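Local coordinates for 2-oxoglutarate (2OG) and Fe(II)-dependent oxygenase superfamily protein (Arabidopsis thaliana, PDB 6KWB) that probably catalyses the irreversible, 2-oxoglutarate-dependent oxidation of the auxin indole-3-acetic acid to inactive 2-oxoindole-3-acetic acid, helping to keep auxin levels in balance, at residues I151-F156 and M237-A242. Numbering follows the deposited sequence.
Sequences INKYHF and MRYSIA. With AKG (2-oxoglutaric acid), chain E.
The 2-oxoglutarate pocket of this double-stranded beta-helix (jelly-roll) dioxygenase is lined on one side by two antiparallel neighbours, 151-155 and 237-242, which pair Asn152 with Ser240 and Tyr154 with Arg238. Both are hydrogen-bonded pairs; Tyr154 N to Arg238 O, at 2.7 Å, is the shortest backbone bond between them. All four side chains rise on the cosubstrate's face. Arg238 suits the far carboxylate: its chain is extended from CG to NE, and NH1 meets AKG O3 at the guanidinium edge, 2.7 Å away and nearly straight (168°). NH2 forms a salt bridge with Asp180, which probably helps to fix the group's orientation. The hydroxyls of Tyr154 and Ser240 both point to AKG O4 as donors, though that oxygen's position, and so both bonds, is less certain. The Asn152 amide can both give and accept: ND2 donates to Ser240 OG (3.1 Å) and weakly to AKG O1, at the ligand's other end, while OD1 accepts from the Tyr81 hydroxyl. On the opposite face, against helix 38-52, the long methylene chain of Lys153, CG anti to the backbone N (chi1 -176°), runs alongside the Tyr239 ring, CG 3.5 Å from CE1. Near the strand end, flexible Met237 bends so that SD lies at the imidazole edge of His155, receiving a weak hydrogen bond from ND1 at 3.3 Å.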
loop_
_atom_site.group_PDB
_atom_site.type_symbol
_atom_site.label_atom_id
_atom_site.label_comp_id
_atom_site.label_asym_id
_atom_site.label_seq_id
_atom_site.Cartn_x
_atom_site.Cartn_y
_atom_site.Cartn_z
ATOM N N ILE A 151 3.722 -3.024 8.322
ATOM C CA ILE A 151 5.149 -2.860 8.092
ATOM C C ILE A 151 5.698 -4.249 7.956
ATOM O O ILE A 151 5.224 -5.164 8.613
ATOM C CB ILE A 151 5.838 -2.100 9.229
ATOM C CG1 ILE A 151 5.527 -2.755 10.565
ATOM C CG2 ILE A 151 5.323 -0.712 9.290
ATOM C CD1 ILE A 151 6.124 -2.021 11.751
ATOM N N ASN A 152 6.671 -4.419 7.075
ATOM C CA ASN A 152 7.131 -5.753 6.725
ATOM C C ASN A 152 8.637 -5.894 6.785
ATOM O O ASN A 152 9.345 -5.000 6.352
ATOM C CB ASN A 152 6.661 -6.093 5.315
ATOM C CG ASN A 152 5.201 -5.754 5.095
ATOM O OD1 ASN A 152 4.301 -6.449 5.590
ATOM N ND2 ASN A 152 4.955 -4.669 4.349
ATOM N N LYS A 153 9.112 -7.042 7.274
ATOM C CA LYS A 153 10.536 -7.397 7.291
ATOM C C LYS A 153 10.834 -8.665 6.511
ATOM O O LYS A 153 10.432 -9.752 6.918
ATOM C CB LYS A 153 11.027 -7.590 8.714
ATOM C CG LYS A 153 12.512 -7.863 8.809
ATOM C CD LYS A 153 12.918 -8.090 10.268
ATOM C CE LYS A 153 14.359 -8.523 10.410
ATOM N NZ LYS A 153 14.651 -8.625 11.856
ATOM N N TYR A 154 11.559 -8.532 5.408
ATOM C CA TYR A 154 11.922 -9.689 4.604
ATOM C C TYR A 154 13.326 -10.198 4.900
ATOM O O TYR A 154 14.296 -9.451 4.825
ATOM C CB TYR A 154 11.822 -9.341 3.130
ATOM C CG TYR A 154 10.437 -8.964 2.745
ATOM C CD1 TYR A 154 9.508 -9.924 2.362
ATOM C CD2 TYR A 154 10.025 -7.643 2.835
ATOM C CE1 TYR A 154 8.210 -9.559 2.025
ATOM C CE2 TYR A 154 8.744 -7.276 2.518
ATOM C CZ TYR A 154 7.839 -8.228 2.107
ATOM O OH TYR A 154 6.571 -7.815 1.790
ATOM N N HIS A 155 13.417 -11.479 5.232
ATOM C CA HIS A 155 14.694 -12.130 5.490
ATOM C C HIS A 155 15.110 -13.062 4.350
ATOM O O HIS A 155 14.662 -14.205 4.294
ATOM C CB HIS A 155 14.631 -12.928 6.790
ATOM C CG HIS A 155 15.945 -13.530 7.179
ATOM N ND1 HIS A 155 16.936 -12.818 7.821
ATOM C CD2 HIS A 155 16.443 -14.776 6.989
ATOM C CE1 HIS A 155 17.980 -13.603 8.023
ATOM N NE2 HIS A 155 17.706 -14.797 7.526
ATOM N N PHE A 156 15.975 -12.591 3.455
ATOM C CA PHE A 156 16.419 -13.442 2.338
ATOM C C PHE A 156 17.802 -14.041 2.607
ATOM O O PHE A 156 18.768 -13.301 2.827
ATOM C CB PHE A 156 16.441 -12.656 1.024
ATOM C CG PHE A 156 15.091 -12.191 0.581
ATOM C CD1 PHE A 156 13.988 -13.014 0.715
ATOM C CD2 PHE A 156 14.921 -10.933 0.036
ATOM C CE1 PHE A 156 12.734 -12.589 0.317
ATOM C CE2 PHE A 156 13.671 -10.506 -0.371
ATOM C CZ PHE A 156 12.574 -11.340 -0.231
ATOM N N MET A 237 18.686 -8.200 4.270
ATOM C CA MET A 237 17.466 -7.858 4.981
ATOM C C MET A 237 16.691 -6.796 4.183
ATOM O O MET A 237 17.279 -6.037 3.402
ATOM C CB MET A 237 17.780 -7.369 6.386
ATOM C CG MET A 237 16.778 -7.837 7.406
ATOM S SD MET A 237 17.052 -9.548 7.884
ATOM C CE MET A 237 18.092 -9.283 9.325
ATOM N N ARG A 238 15.380 -6.718 4.384
ATOM C CA ARG A 238 14.585 -5.815 3.570
ATOM C C ARG A 238 13.328 -5.332 4.309
ATOM O O ARG A 238 12.614 -6.109 4.941
ATOM C CB ARG A 238 14.217 -6.519 2.269
ATOM C CG ARG A 238 13.602 -5.664 1.199
ATOM C CD ARG A 238 13.246 -6.544 -0.008
ATOM N NE ARG A 238 12.942 -5.710 -1.162
ATOM C CZ ARG A 238 11.731 -5.274 -1.491
ATOM N NH1 ARG A 238 10.672 -5.585 -0.753
ATOM N NH2 ARG A 238 11.581 -4.509 -2.566
ATOM N N TYR A 239 13.085 -4.031 4.256
ATOM C CA TYR A 239 11.994 -3.446 5.000
ATOM C C TYR A 239 11.053 -2.701 4.040
ATOM O O TYR A 239 11.498 -2.116 3.071
ATOM C CB TYR A 239 12.550 -2.511 6.059
ATOM C CG TYR A 239 13.328 -3.231 7.131
ATOM C CD1 TYR A 239 12.682 -3.813 8.213
ATOM C CD2 TYR A 239 14.723 -3.342 7.052
ATOM C CE1 TYR A 239 13.390 -4.479 9.192
ATOM C CE2 TYR A 239 15.444 -4.010 8.031
ATOM C CZ TYR A 239 14.772 -4.581 9.102
ATOM O OH TYR A 239 15.470 -5.257 10.090
ATOM N N SER A 240 9.749 -2.762 4.264
ATOM C CA SER A 240 8.826 -1.984 3.443
ATOM C C SER A 240 7.645 -1.572 4.299
ATOM O O SER A 240 7.290 -2.246 5.267
ATOM C CB SER A 240 8.349 -2.758 2.237
ATOM O OG SER A 240 7.264 -3.566 2.629
ATOM N N ILE A 241 7.085 -0.417 3.993
ATOM C CA ILE A 241 5.946 0.067 4.737
ATOM C C ILE A 241 4.766 0.230 3.815
ATOM O O ILE A 241 4.887 0.913 2.808
ATOM C CB ILE A 241 6.253 1.425 5.403
ATOM C CG1 ILE A 241 7.573 1.369 6.169
ATOM C CG2 ILE A 241 5.107 1.848 6.260
ATOM C CD1 ILE A 241 8.300 2.754 6.289
ATOM N N ALA A 242 3.619 -0.347 4.174
ATOM C CA ALA A 242 2.432 -0.292 3.314
ATOM C C ALA A 242 1.204 0.229 4.051
ATOM O O ALA A 242 0.921 -0.192 5.165
ATOM C CB ALA A 242 2.128 -1.658 2.743
HETATM C C1 AKG E . 2.318 -5.544 0.861
HETATM O O1 AKG E . 2.586 -5.292 2.071
HETATM O O2 AKG E . 1.140 -5.825 0.493
HETATM C C2 AKG E . 3.422 -5.521 -0.173
HETATM O O5 AKG E . 3.165 -5.915 -1.311
HETATM C C3 AKG E . 4.802 -5.017 0.257
HETATM C C4 AKG E . 5.780 -4.875 -0.905
HETATM C C5 AKG E . 7.213 -4.947 -0.402
HETATM O O3 AKG E . 8.197 -4.585 -1.121
HETATM O O4 AKG E . 7.416 -5.391 0.759
#